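Local coordinates for protein AvmM (Streptomyces sp. NBRC 109436, PDB 7FE6) that catalyses macrocyclization by dehydration and Michael-type addition in the biosynthesis of the natural product alchivemycin A, at residues V11-E14 / R19-D22; V45-R50 / P56-N61; P165-I170 / F175-G180; D71-D76 / P99-E104; K78-V83 / W88-P93. All coordinates share one frame; numbering follows the deposited sequence.

Overall arrangement
Interaction 2 lies deepest, between the two packed sheets of this all-beta protein. Interaction 3 abuts it, with centres about 12 Å apart: Asn61 ND2 probably hydrogen-bonds to Phe175 O at 3.0 Å. Interactions 1, 4 and 5 lie farther off. Interaction 1, about 13 Å from interaction 3 between centres, joins it through backbone bonds of Arg19 and Asn21 to Phe179. Interactions 4 and 5 meet where Arg74 NE approaches Gln91 OE1 at 3.0 Å, although their centres are about 19 Å apart. The bound alchivemycin A touches Arg50, just after strand 40-49 in interaction 2; the side chain of Tyr47 remains about 10 Å from it.

Interaction 1 of 5, residues V11-E14 / R19-D22; sequences VYRE and RVND
Arg13 and Val20 are joined through their backbones: Arg13 N donates to Val20 O at 2.9 Å, and Val20 N returns a more bent bond to Arg13 O at 3.0 Å. This antiparallel hydrogen-bonded pair puts both side chains on one face of the hairpin, where Arg13 CG runs alongside Val20 CB at 3.6 Å. A bend at chi3 (-70°) then turns the guanidinium towards Asp22. There Arg13 NH1 makes a weak salt bridge to Asp22 OD2 at 3.3 Å, near the guanidinium plane, while the carboxylate is turned almost perpendicular to it. A long, forked cation suits this place, because NH2 forms a second salt bridge, to Glu132 of the second subunit.

Tyr12 packs its CG against Arg19 CB at 3.7 Å, and its CE1 touches Asn21 CB at 3.8 Å. The Arg19 guanidinium offers the ring at most a weak cation-pi attraction. A tyrosine fits because its ring fills the space between Arg19 and Asn21 and its hydroxyl hydrogen-bonds to Asp163 and Tyr55; Tyr55 also takes Asn21 ND2. An alanine in place of Tyr12 is likely to open a gap there and leave Asp163 and Tyr55 without their common hydroxyl partner. The small hairpin of strands 13-15 and 18-20 is fastened to the body of the fold by backbone bonds from Arg19 and Asn21 to Phe179, with Tyr12 and Arg19 resting on Val178 of strand 178-189.

Interaction 2 of 5, residues V45-R50 / P56-N61; sequences VFYTNR and PDTGLN
Tyr47 and Leu60 lie flank to flank, running in opposing senses, inside a beta sandwich, where strands 40-49 and 57-66, consecutive in sequence, belong to different sheets and so form a beta arch. The axes of the short segments 45-49 and 57-61 approach to 8.2 Å at 144°, a spacing filled by side chains, with no backbone hydrogen bond between the strands. Tyr47 CG stands between its backbone N and carbonyl carbon (chi1 58°), which points the ring toward the opposite strand; Tyr47 CE1 passes Leu60 CB at 3.9 Å. Leu60 answers with CG anti to its backbone N (chi1 179°), and its CD2 reaches Val45 CG1 at 3.6 Å. Branched aliphatic groups suit this buried layer, and a tyrosine is long enough to span it while carrying a polar end that needs a mate.

That mate is Thr58, whose OG1 is also hydrogen-bonded to Val128 O, so the buried hydroxyl is held from a second quarter. Strand 40-49 leads on to Arg50, which touches bound alchivemycin A. Where the sheets meet, Tyr47 OH donates to Thr58 OG1 at 2.7 Å, with the acceptor at the ring edge and in its plane.

Interaction 3 of 5, residues P165-I170 / F175-G180; sequences PGDKSI and FGNVFG
Ile170 N donates to Gly176 O at 2.9 Å, approaching from outside the carbonyl plane. One residue earlier, Ser169 turns its hydroxyl back to the same glycine: Gly176 N donates to Ser169 OG at 3.2 Å in a nearly straight bond (175°). Both polar backbone atoms of Gly176 are therefore used by two successive residues of the loop. A serine suits the place because its short side chain brings a hydroxyl within range of the glycine N-H, and glycine suits the other side because its positive phi (118°) would jam a CB against the carbonyl before it.

A weaker link lies beyond. Asn177 CG sits between its backbone N and carbonyl carbon (chi1 70°), which brings the amide to Asp167; Asn177 ND2 gives a bent, weak bond to Asp167 OD2 at 3.2 Å, the two flat groups being steeply turned against each other. Each of these two polar groups has another partner: Asp167 OD2 accepts from Ala164 N, and Asn177 OD1 from Asp163 N. Asn177 thus uses both ends of its amide to tie the loop to the strand start.

Packing completes the contact. Asn177 CB sits 3.4 Å from Lys168 O, Ile170 CB covers Asn177 CA at 3.9 Å, and Ile170 CG2 comes to the edge of the Phe179 ring, 4.1 Å from CE2. Asn177 and Val178 together face Met161 in a classic beta bulge, which opens strand 178-189 beside its antiparallel neighbour 153-162; on the other flank lies hairpin strand 18-20, where Phe179 touches Phe18.

Interaction 4 of 5, residues D71-D76 / P99-E104; sequences DLRRED and PQFPAE
Arg73 reaches Pro99 and Phe101 with a guanidinium whose NH1 is held by two carbonyl oxygens of its own loop, Leu72 O and Asp70 O. Leu72 O lies close to the guanidinium plane, whereas NH1 stands well above the carbonyl plane of Leu72; the modelled separation is unusually short and its exact value is doubtful. The loop itself is fastened by Arg73 N, which donates to Asp76 OD2 at 2.7 Å, on the anti side of the carboxylate. Asp76 N in turn donates to Arg73 O at 3.0 Å, closing a single 3-10 turn, and Asp76 OD1 forms a salt bridge with Arg145. An aspartate suits this place because its two oxygens serve the turn and the arginine separately.

Across the contact no polar bond forms. The arginine chain bends at chi2 (-65°), folding its end towards the other loop. Arg73 CD meets Pro99 CG at 3.7 Å, and Pro99 CB lies over one face of the guanidinium. Phe101 presents its rim: CZ is 3.8 Å from Arg73 NH2, which lies in the plane of the ring, and the two flat groups stand 88° apart. This is not a stacked cation-pi pair. Arginine, with a greasy stem and a flat cationic end, fits such a surface place, where two loops, each linking strands of different sheets, pack together at the margin of a beta sandwich.

Interaction 5 of 5, residues K78-V83 / W88-P93; sequences KLFYKV and WQEQDP
Trp88 lies across Lys82 at about a right angle, with Lys82 CB over the centre of its six-membered ring, 3.9 Å from the centroid. This CH-pi contact uses the apolar stem of the lysine, while NZ bonds to the carbonyls of Ser84 and Ala86.

Gln89 pairs with Tyr81 in a hydrogen-bonded antiparallel register: Gln89 N donates to Tyr81 O at 2.8 Å, and Tyr81 N to Gln89 O at 2.9 Å. Gln89 CG sits between its backbone N and carbonyl carbon (chi1 56°), laying the extended chain over one face of the tyrosine ring, with the amide stacked 15° from its plane. Glutamine suits this place: its flat amide can lie on the ring while NE2 donates to a water that also accepts from Val83 N. The tyrosine hydroxyl bonds to Ser114 O.

Glu90 faces Phe80 on the other side of the hairpin. Glu90 CG lies over the Phe80 ring, toward its rim, 3.8 Å from the centroid, and the carboxylate runs almost parallel to it. A second water links Glu90 OE2 to Leu79 N. Were Phe80 replaced by an alanine, Glu90 CB and CG would probably lose the ring face beneath them, leaving the chain held mainly through the water.

Gln91 N closes the pairing with a bond to Leu79 O at 2.9 Å, and its OE1 accepts from Arg74 NE. Strand 89-90 is an outermost strand of its sheet within this chain, its hairpin partner 77-83 being bonded on the other flank to strand 135-144, whose Arg141 makes a cation-pi contact with Trp88.

Interaction 1 of 5, residues V11-E14 / R19-D22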
# COMPACT_ATOMS: atom_id res chain seq x y z
N VAL A 11 -15.12 19.34 -3.30
CA VAL A 11 -15.97 19.12 -2.14
C VAL A 11 -15.10 18.75 -0.95
O VAL A 11 -14.18 17.93 -1.06
CB VAL A 11 -17.01 18.02 -2.44
CG1 VAL A 11 -17.62 17.48 -1.14
CG2 VAL A 11 -18.06 18.51 -3.42
N TYR A 12 -15.39 19.36 0.20
CA TYR A 12 -14.66 19.07 1.43
C TYR A 12 -15.59 18.40 2.43
O TYR A 12 -16.81 18.55 2.38
CB TYR A 12 -14.06 20.35 2.03
CG TYR A 12 -13.00 20.96 1.15
CD1 TYR A 12 -11.69 20.48 1.18
CD2 TYR A 12 -13.30 22.02 0.31
CE1 TYR A 12 -10.71 21.04 0.37
CE2 TYR A 12 -12.32 22.59 -0.49
CZ TYR A 12 -11.03 22.10 -0.46
OH TYR A 12 -10.06 22.67 -1.26
N ARG A 13 -14.99 17.64 3.34
CA ARG A 13 -15.69 17.12 4.51
C ARG A 13 -15.15 17.84 5.74
O ARG A 13 -14.02 18.33 5.74
CB ARG A 13 -15.50 15.59 4.61
CG ARG A 13 -14.10 15.17 5.01
CD ARG A 13 -13.86 13.64 5.01
NE ARG A 13 -14.54 12.91 6.07
CZ ARG A 13 -14.52 11.58 6.20
NH1 ARG A 13 -13.83 10.82 5.35
NH2 ARG A 13 -15.17 11.01 7.21
N GLU A 14 -15.99 17.95 6.76
CA GLU A 14 -15.58 18.62 7.98
C GLU A 14 -15.22 17.57 9.02
O GLU A 14 -16.08 16.78 9.43
CB GLU A 14 -16.68 19.55 8.51
CG GLU A 14 -16.18 20.95 8.81
CD GLU A 14 -16.44 21.93 7.67
OE1 GLU A 14 -17.28 21.62 6.80
OE2 GLU A 14 -15.80 23.00 7.64
N ARG A 19 -11.18 21.32 6.70
CA ARG A 19 -11.74 20.88 5.44
C ARG A 19 -10.81 19.84 4.83
O ARG A 19 -9.58 20.04 4.78
CB ARG A 19 -11.94 22.06 4.50
CG ARG A 19 -13.00 23.05 4.99
CD ARG A 19 -13.22 24.15 3.99
NE ARG A 19 -12.10 25.09 3.96
CZ ARG A 19 -11.81 25.87 2.92
NH1 ARG A 19 -12.55 25.81 1.82
NH2 ARG A 19 -10.78 26.70 2.97
N VAL A 20 -11.39 18.74 4.36
CA VAL A 20 -10.62 17.59 3.93
C VAL A 20 -11.13 17.16 2.56
O VAL A 20 -12.32 16.87 2.40
CB VAL A 20 -10.70 16.44 4.94
CG1 VAL A 20 -10.16 15.17 4.33
CG2 VAL A 20 -9.94 16.81 6.22
N ASN A 21 -10.23 17.14 1.58
CA ASN A 21 -10.50 16.60 0.26
C ASN A 21 -9.85 15.22 0.18
O ASN A 21 -8.62 15.11 0.07
CB ASN A 21 -9.96 17.53 -0.82
CG ASN A 21 -10.44 17.13 -2.20
OD1 ASN A 21 -10.89 16.00 -2.40
ND2 ASN A 21 -10.32 18.03 -3.16
N ASP A 22 -10.68 14.17 0.28
CA ASP A 22 -10.27 12.77 0.14
C ASP A 22 -9.74 12.41 -1.24
O ASP A 22 -9.14 11.34 -1.39
CB ASP A 22 -11.45 11.83 0.43
CG ASP A 22 -11.77 11.76 1.90
OD1 ASP A 22 -10.81 11.74 2.72
OD2 ASP A 22 -12.97 11.71 2.24

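Interaction 2 of 5, residues V45-R50 / P56-N61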
# COMPACT_ATOMS: atom_id res chain seq x y z
N VAL A 45 7.14 8.32 0.34
CA VAL A 45 5.74 8.62 0.53
C VAL A 45 5.38 9.65 -0.53
O VAL A 45 6.19 10.52 -0.86
CB VAL A 45 5.46 9.10 1.98
CG1 VAL A 45 6.46 10.18 2.42
CG2 VAL A 45 4.01 9.58 2.17
N PHE A 46 4.19 9.54 -1.10
CA PHE A 46 3.84 10.40 -2.21
C PHE A 46 2.35 10.68 -2.15
O PHE A 46 1.56 9.82 -1.76
CB PHE A 46 4.24 9.78 -3.57
CG PHE A 46 4.14 8.26 -3.63
CD1 PHE A 46 5.17 7.46 -3.13
CD2 PHE A 46 3.05 7.64 -4.24
CE1 PHE A 46 5.09 6.08 -3.19
CE2 PHE A 46 2.96 6.25 -4.32
CZ PHE A 46 3.99 5.46 -3.80
N TYR A 47 1.95 11.89 -2.52
CA TYR A 47 0.54 12.23 -2.56
C TYR A 47 0.11 12.45 -4.00
O TYR A 47 0.86 13.02 -4.80
CB TYR A 47 0.22 13.43 -1.66
CG TYR A 47 0.95 14.74 -1.93
CD1 TYR A 47 2.21 14.99 -1.36
CD2 TYR A 47 0.35 15.75 -2.70
CE1 TYR A 47 2.88 16.21 -1.59
CE2 TYR A 47 1.00 16.96 -2.93
CZ TYR A 47 2.27 17.18 -2.36
OH TYR A 47 2.92 18.37 -2.58
N THR A 48 -1.10 11.97 -4.33
CA THR A 48 -1.58 11.89 -5.71
C THR A 48 -2.96 12.52 -5.80
O THR A 48 -3.81 12.29 -4.94
CB THR A 48 -1.67 10.44 -6.20
OG1 THR A 48 -0.39 9.81 -6.14
CG2 THR A 48 -2.22 10.38 -7.64
N ASN A 49 -3.17 13.33 -6.85
CA ASN A 49 -4.49 13.92 -7.06
C ASN A 49 -5.35 12.90 -7.80
O ASN A 49 -5.24 12.73 -9.02
CB ASN A 49 -4.40 15.24 -7.83
CG ASN A 49 -5.71 16.01 -7.81
OD1 ASN A 49 -6.76 15.46 -7.48
ND2 ASN A 49 -5.66 17.29 -8.16
N ARG A 50 -6.18 12.19 -7.04
CA ARG A 50 -7.16 11.27 -7.58
C ARG A 50 -8.46 11.96 -7.96
O ARG A 50 -9.35 11.30 -8.49
CB ARG A 50 -7.45 10.19 -6.55
CG ARG A 50 -6.24 9.41 -6.12
CD ARG A 50 -5.84 8.40 -7.19
NE ARG A 50 -4.85 7.45 -6.73
CZ ARG A 50 -3.95 6.88 -7.52
NH1 ARG A 50 -3.91 7.18 -8.82
NH2 ARG A 50 -3.07 6.03 -7.02
N PRO A 56 -3.52 24.81 -6.35
CA PRO A 56 -2.47 25.76 -6.76
C PRO A 56 -1.16 25.59 -6.01
O PRO A 56 -0.10 25.99 -6.53
CB PRO A 56 -3.10 27.13 -6.48
CG PRO A 56 -4.13 26.87 -5.43
CD PRO A 56 -4.66 25.49 -5.70
N ASP A 57 -1.18 25.05 -4.80
CA ASP A 57 0.05 24.84 -4.07
C ASP A 57 -0.18 23.71 -3.08
O ASP A 57 -1.26 23.60 -2.49
CB ASP A 57 0.50 26.13 -3.36
CG ASP A 57 2.00 26.21 -3.19
OD1 ASP A 57 2.71 25.27 -3.62
OD2 ASP A 57 2.48 27.21 -2.61
N THR A 58 0.80 22.82 -2.95
CA THR A 58 0.64 21.66 -2.09
C THR A 58 1.97 21.32 -1.44
O THR A 58 3.03 21.56 -2.03
CB THR A 58 0.19 20.43 -2.85
OG1 THR A 58 1.21 20.09 -3.80
CG2 THR A 58 -1.16 20.64 -3.55
N GLY A 59 1.88 20.70 -0.27
CA GLY A 59 3.04 20.14 0.40
C GLY A 59 2.63 19.03 1.34
O GLY A 59 1.49 18.99 1.81
N LEU A 60 3.57 18.13 1.62
CA LEU A 60 3.31 16.98 2.47
C LEU A 60 3.58 17.29 3.94
O LEU A 60 4.57 17.93 4.30
CB LEU A 60 4.18 15.79 2.05
CG LEU A 60 3.97 14.54 2.94
CD1 LEU A 60 2.57 13.96 2.76
CD2 LEU A 60 5.07 13.48 2.85
N ASN A 61 2.69 16.79 4.80
CA ASN A 61 2.93 16.71 6.23
C ASN A 61 3.03 15.24 6.64
O ASN A 61 2.39 14.37 6.04
CB ASN A 61 1.81 17.41 7.02
CG ASN A 61 1.65 18.88 6.62
OD1 ASN A 61 2.48 19.72 6.95
ND2 ASN A 61 0.58 19.18 5.87

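Interaction 3 of 5, residues P165-I170 / F175-G180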
# COMPACT_ATOMS: atom_id res chain seq x y z
N PRO A 165 -5.19 30.34 -4.61
CA PRO A 165 -3.82 30.85 -4.69
C PRO A 165 -3.64 32.03 -3.76
O PRO A 165 -4.48 32.93 -3.69
CB PRO A 165 -3.68 31.25 -6.16
CG PRO A 165 -4.72 30.46 -6.88
CD PRO A 165 -5.87 30.37 -5.92
N GLY A 166 -2.54 32.01 -3.03
CA GLY A 166 -2.32 33.04 -2.04
C GLY A 166 -3.00 32.79 -0.72
O GLY A 166 -2.95 33.67 0.16
N ASP A 167 -3.66 31.64 -0.55
CA ASP A 167 -4.18 31.28 0.75
C ASP A 167 -3.00 30.96 1.67
O ASP A 167 -1.89 30.69 1.22
CB ASP A 167 -5.13 30.08 0.65
CG ASP A 167 -6.55 30.50 0.24
OD1 ASP A 167 -6.81 31.72 0.11
OD2 ASP A 167 -7.39 29.59 0.03
N LYS A 168 -3.26 31.03 2.98
CA LYS A 168 -2.20 30.89 3.97
C LYS A 168 -2.42 29.62 4.79
O LYS A 168 -3.55 29.22 5.05
CB LYS A 168 -2.18 32.12 4.87
CG LYS A 168 -1.85 33.41 4.14
CD LYS A 168 -3.07 33.97 3.40
CE LYS A 168 -2.85 35.39 2.86
NZ LYS A 168 -3.28 36.42 3.84
N SER A 169 -1.31 29.00 5.20
CA SER A 169 -1.42 27.76 5.95
C SER A 169 -2.12 28.03 7.28
O SER A 169 -1.99 29.11 7.86
CB SER A 169 -0.03 27.17 6.19
OG SER A 169 0.64 26.94 4.97
N ILE A 170 -2.91 27.05 7.74
CA ILE A 170 -3.88 27.29 8.81
C ILE A 170 -3.40 26.72 10.14
O ILE A 170 -3.82 27.19 11.20
CB ILE A 170 -5.27 26.77 8.42
CG1 ILE A 170 -6.35 27.63 9.09
CG2 ILE A 170 -5.46 25.31 8.76
CD1 ILE A 170 -7.77 27.27 8.70
N PHE A 175 1.98 22.69 6.37
CA PHE A 175 1.60 23.25 5.08
C PHE A 175 0.13 23.00 4.79
O PHE A 175 -0.35 21.86 4.89
CB PHE A 175 2.44 22.66 3.94
CG PHE A 175 2.18 23.34 2.62
CD1 PHE A 175 1.13 22.93 1.81
CD2 PHE A 175 2.95 24.44 2.23
CE1 PHE A 175 0.85 23.59 0.62
CE2 PHE A 175 2.69 25.10 1.04
CZ PHE A 175 1.65 24.67 0.22
N GLY A 176 -0.59 24.07 4.44
CA GLY A 176 -1.93 23.94 3.90
C GLY A 176 -3.03 24.59 4.72
O GLY A 176 -2.87 24.81 5.93
N ASN A 177 -4.13 24.96 4.06
CA ASN A 177 -5.34 25.37 4.75
C ASN A 177 -6.47 24.36 4.60
O ASN A 177 -7.39 24.36 5.42
CB ASN A 177 -5.81 26.76 4.26
CG ASN A 177 -6.33 26.73 2.84
OD1 ASN A 177 -5.89 25.92 2.02
ND2 ASN A 177 -7.24 27.65 2.53
N VAL A 178 -6.42 23.51 3.58
CA VAL A 178 -7.27 22.34 3.49
C VAL A 178 -6.36 21.13 3.29
O VAL A 178 -5.19 21.27 2.92
CB VAL A 178 -8.31 22.45 2.36
CG1 VAL A 178 -9.23 23.64 2.62
CG2 VAL A 178 -7.60 22.58 1.03
N PHE A 179 -6.90 19.94 3.53
CA PHE A 179 -6.05 18.76 3.66
C PHE A 179 -6.61 17.57 2.89
O PHE A 179 -7.77 17.55 2.47
CB PHE A 179 -5.84 18.39 5.14
CG PHE A 179 -5.23 19.50 5.94
CD1 PHE A 179 -3.86 19.67 5.97
CD2 PHE A 179 -6.03 20.41 6.61
CE1 PHE A 179 -3.29 20.71 6.69
CE2 PHE A 179 -5.48 21.47 7.32
CZ PHE A 179 -4.11 21.62 7.36
N GLY A 180 -5.75 16.58 2.68
CA GLY A 180 -6.11 15.36 1.99
C GLY A 180 -6.44 14.22 2.94
O GLY A 180 -6.60 14.39 4.15

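Interaction 4 of 5, residues D71-D76 / P99-E104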
# COMPACT_ATOMS: atom_id res chain seq x y z
N ASP A 71 6.09 11.26 26.02
CA ASP A 71 7.34 12.01 26.15
C ASP A 71 8.06 12.24 24.83
O ASP A 71 9.07 12.96 24.82
CB ASP A 71 8.28 11.29 27.12
CG ASP A 71 8.41 9.81 26.80
OD1 ASP A 71 7.49 9.24 26.17
OD2 ASP A 71 9.45 9.22 27.16
N LEU A 72 7.62 11.65 23.72
CA LEU A 72 8.29 11.87 22.44
C LEU A 72 8.25 13.35 22.04
O LEU A 72 7.23 14.03 22.19
CB LEU A 72 7.66 11.00 21.35
CG LEU A 72 8.10 11.16 19.89
CD1 LEU A 72 9.54 10.70 19.72
CD2 LEU A 72 7.18 10.39 18.93
N ARG A 73 9.38 13.87 21.57
CA ARG A 73 9.45 15.22 21.01
C ARG A 73 10.14 15.18 19.65
O ARG A 73 10.76 14.18 19.28
CB ARG A 73 10.20 16.17 21.95
CG ARG A 73 9.54 16.29 23.30
CD ARG A 73 8.15 16.93 23.21
NE ARG A 73 7.55 17.02 24.54
CZ ARG A 73 6.68 16.15 25.03
NH1 ARG A 73 6.26 15.12 24.27
NH2 ARG A 73 6.21 16.30 26.26
N ARG A 74 10.07 16.30 18.92
CA ARG A 74 10.71 16.39 17.60
C ARG A 74 12.20 16.04 17.68
O ARG A 74 12.75 15.42 16.76
CB ARG A 74 10.52 17.80 17.02
CG ARG A 74 11.31 18.08 15.73
CD ARG A 74 10.96 17.10 14.60
NE ARG A 74 11.72 17.40 13.38
CZ ARG A 74 12.94 16.94 13.14
NH1 ARG A 74 13.56 16.16 14.02
NH2 ARG A 74 13.57 17.28 12.00
N GLU A 75 12.84 16.46 18.78
CA GLU A 75 14.26 16.26 19.04
C GLU A 75 14.68 14.81 19.20
O GLU A 75 15.87 14.51 19.06
CB GLU A 75 14.65 17.04 20.32
CG GLU A 75 14.60 18.57 20.20
CD GLU A 75 13.19 19.12 20.00
OE1 GLU A 75 12.30 18.78 20.83
OE2 GLU A 75 12.96 19.88 19.00
N ASP A 76 13.75 13.89 19.49
CA ASP A 76 14.13 12.50 19.78
C ASP A 76 14.38 11.68 18.52
O ASP A 76 14.66 10.48 18.62
CB ASP A 76 13.04 11.80 20.60
CG ASP A 76 12.87 12.40 21.97
OD1 ASP A 76 13.90 12.66 22.63
OD2 ASP A 76 11.70 12.63 22.35
N PRO A 99 3.81 19.44 20.09
CA PRO A 99 3.28 18.14 20.54
C PRO A 99 1.78 18.15 20.73
O PRO A 99 1.22 19.13 21.21
CB PRO A 99 4.01 17.91 21.87
CG PRO A 99 5.28 18.66 21.76
CD PRO A 99 5.00 19.85 20.87
N GLN A 100 1.12 17.09 20.27
CA GLN A 100 -0.32 16.92 20.46
C GLN A 100 -0.55 15.66 21.27
O GLN A 100 0.17 14.67 21.11
CB GLN A 100 -1.05 16.83 19.12
CG GLN A 100 -0.88 18.04 18.22
CD GLN A 100 -1.47 19.30 18.82
OE1 GLN A 100 -2.66 19.32 19.16
NE2 GLN A 100 -0.65 20.34 18.97
N PHE A 101 -1.52 15.70 22.18
CA PHE A 101 -1.73 14.62 23.14
C PHE A 101 -3.17 14.17 22.99
O PHE A 101 -4.07 14.71 23.65
CB PHE A 101 -1.42 15.08 24.56
CG PHE A 101 -0.01 15.58 24.75
CD1 PHE A 101 0.32 16.91 24.49
CD2 PHE A 101 0.99 14.73 25.18
CE1 PHE A 101 1.62 17.37 24.67
CE2 PHE A 101 2.30 15.18 25.36
CZ PHE A 101 2.61 16.50 25.10
N PRO A 102 -3.42 13.17 22.14
CA PRO A 102 -4.78 12.69 21.93
C PRO A 102 -5.37 12.15 23.22
O PRO A 102 -4.66 11.71 24.12
CB PRO A 102 -4.62 11.58 20.89
CG PRO A 102 -3.32 11.88 20.22
CD PRO A 102 -2.46 12.46 21.27
N ALA A 103 -6.70 12.26 23.33
CA ALA A 103 -7.38 11.73 24.51
C ALA A 103 -7.24 10.21 24.57
O ALA A 103 -7.23 9.63 25.67
CB ALA A 103 -8.85 12.14 24.50
N GLU A 104 -7.10 9.55 23.42
CA GLU A 104 -6.91 8.11 23.35
C GLU A 104 -5.48 7.69 23.69
O GLU A 104 -5.11 6.53 23.45
CB GLU A 104 -7.35 7.57 21.98
CG GLU A 104 -6.57 8.07 20.78
CD GLU A 104 -7.19 9.32 20.17
OE1 GLU A 104 -8.04 9.93 20.84
OE2 GLU A 104 -6.86 9.67 19.02

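Interaction 5 of 5, residues K78-V83 / W88-P93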
# COMPACT_ATOMS: atom_id res chain seq x y z
N LYS A 78 15.80 11.98 14.13
CA LYS A 78 16.37 12.72 13.02
C LYS A 78 15.54 12.44 11.77
O LYS A 78 15.12 11.30 11.53
CB LYS A 78 17.83 12.35 12.79
CG LYS A 78 18.72 12.86 13.86
CD LYS A 78 20.15 12.56 13.55
CE LYS A 78 21.02 13.02 14.69
NZ LYS A 78 21.00 14.51 14.87
N LEU A 79 15.31 13.50 10.99
CA LEU A 79 14.37 13.44 9.88
C LEU A 79 14.94 14.23 8.71
O LEU A 79 15.14 15.45 8.83
CB LEU A 79 13.00 13.99 10.29
CG LEU A 79 11.75 13.31 9.72
CD1 LEU A 79 10.53 14.22 9.85
CD2 LEU A 79 11.93 12.85 8.30
N PHE A 80 15.20 13.55 7.59
CA PHE A 80 15.61 14.19 6.35
C PHE A 80 14.66 13.81 5.24
O PHE A 80 14.08 12.71 5.24
CB PHE A 80 17.03 13.79 5.93
CG PHE A 80 18.10 14.38 6.78
CD1 PHE A 80 18.34 13.88 8.07
CD2 PHE A 80 18.87 15.44 6.30
CE1 PHE A 80 19.34 14.43 8.86
CE2 PHE A 80 19.89 16.00 7.08
CZ PHE A 80 20.12 15.51 8.37
N TYR A 81 14.51 14.69 4.26
CA TYR A 81 13.62 14.38 3.16
C TYR A 81 14.10 15.07 1.91
O TYR A 81 14.94 15.98 1.94
CB TYR A 81 12.17 14.74 3.48
CG TYR A 81 11.84 16.22 3.44
CD1 TYR A 81 12.21 17.07 4.50
CD2 TYR A 81 11.13 16.77 2.38
CE1 TYR A 81 11.90 18.41 4.48
CE2 TYR A 81 10.82 18.12 2.35
CZ TYR A 81 11.21 18.95 3.41
OH TYR A 81 10.90 20.30 3.42
N LYS A 82 13.52 14.63 0.79
CA LYS A 82 13.87 15.11 -0.53
C LYS A 82 12.60 15.02 -1.36
O LYS A 82 12.01 13.94 -1.45
CB LYS A 82 15.00 14.25 -1.10
CG LYS A 82 15.13 14.17 -2.60
CD LYS A 82 15.74 12.81 -2.94
CE LYS A 82 16.67 12.87 -4.11
NZ LYS A 82 16.00 13.40 -5.33
N VAL A 83 12.16 16.15 -1.92
CA VAL A 83 10.91 16.22 -2.67
C VAL A 83 11.20 15.87 -4.12
O VAL A 83 11.78 16.68 -4.86
CB VAL A 83 10.25 17.59 -2.55
CG1 VAL A 83 8.91 17.56 -3.23
CG2 VAL A 83 10.08 17.96 -1.09
N TRP A 88 18.33 16.58 -1.05
CA TRP A 88 18.05 16.24 0.34
C TRP A 88 18.10 17.48 1.21
O TRP A 88 18.82 18.44 0.92
CB TRP A 88 19.04 15.21 0.87
CG TRP A 88 18.76 13.82 0.40
CD1 TRP A 88 19.34 13.18 -0.65
CD2 TRP A 88 17.81 12.91 0.97
NE1 TRP A 88 18.79 11.91 -0.78
CE2 TRP A 88 17.84 11.73 0.19
CE3 TRP A 88 16.91 12.99 2.04
CZ2 TRP A 88 17.02 10.63 0.46
CZ3 TRP A 88 16.09 11.92 2.31
CH2 TRP A 88 16.15 10.74 1.52
N GLN A 89 17.31 17.48 2.27
CA GLN A 89 17.41 18.53 3.28
C GLN A 89 16.98 17.95 4.61
O GLN A 89 16.29 16.92 4.68
CB GLN A 89 16.53 19.75 2.97
CG GLN A 89 15.08 19.34 2.79
CD GLN A 89 14.18 20.48 2.44
OE1 GLN A 89 14.16 21.50 3.11
NE2 GLN A 89 13.42 20.31 1.38
N GLU A 90 17.42 18.60 5.68
CA GLU A 90 16.97 18.23 7.00
C GLU A 90 15.64 18.90 7.28
O GLU A 90 15.47 20.10 7.02
CB GLU A 90 17.98 18.65 8.06
CG GLU A 90 17.68 18.00 9.37
CD GLU A 90 18.73 18.29 10.41
OE1 GLU A 90 19.57 19.20 10.17
OE2 GLU A 90 18.71 17.59 11.46
N GLN A 91 14.68 18.13 7.79
CA GLN A 91 13.40 18.71 8.13
C GLN A 91 13.59 19.76 9.22
O GLN A 91 14.40 19.59 10.14
CB GLN A 91 12.43 17.62 8.58
CG GLN A 91 10.96 18.04 8.59
CD GLN A 91 10.64 18.96 9.76
OE1 GLN A 91 11.30 18.92 10.80
NE2 GLN A 91 9.61 19.81 9.58
N ASP A 92 12.85 20.87 9.11
CA ASP A 92 13.01 22.04 9.97
C ASP A 92 12.19 21.89 11.25
O ASP A 92 10.96 21.84 11.17
CB ASP A 92 12.59 23.28 9.18
CG ASP A 92 12.89 24.58 9.90
OD1 ASP A 92 13.20 24.59 11.12
OD2 ASP A 92 12.88 25.62 9.18
N PRO A 93 12.81 21.84 12.43
CA PRO A 93 12.01 21.69 13.66
C PRO A 93 10.99 22.80 13.83
O PRO A 93 9.92 22.58 14.41
CB PRO A 93 13.06 21.70 14.78
CG PRO A 93 14.36 21.43 14.12
CD PRO A 93 14.25 21.96 12.72
O HOH W 1 16.59 15.93 12.41
O HOH W 2 13.77 18.39 -1.02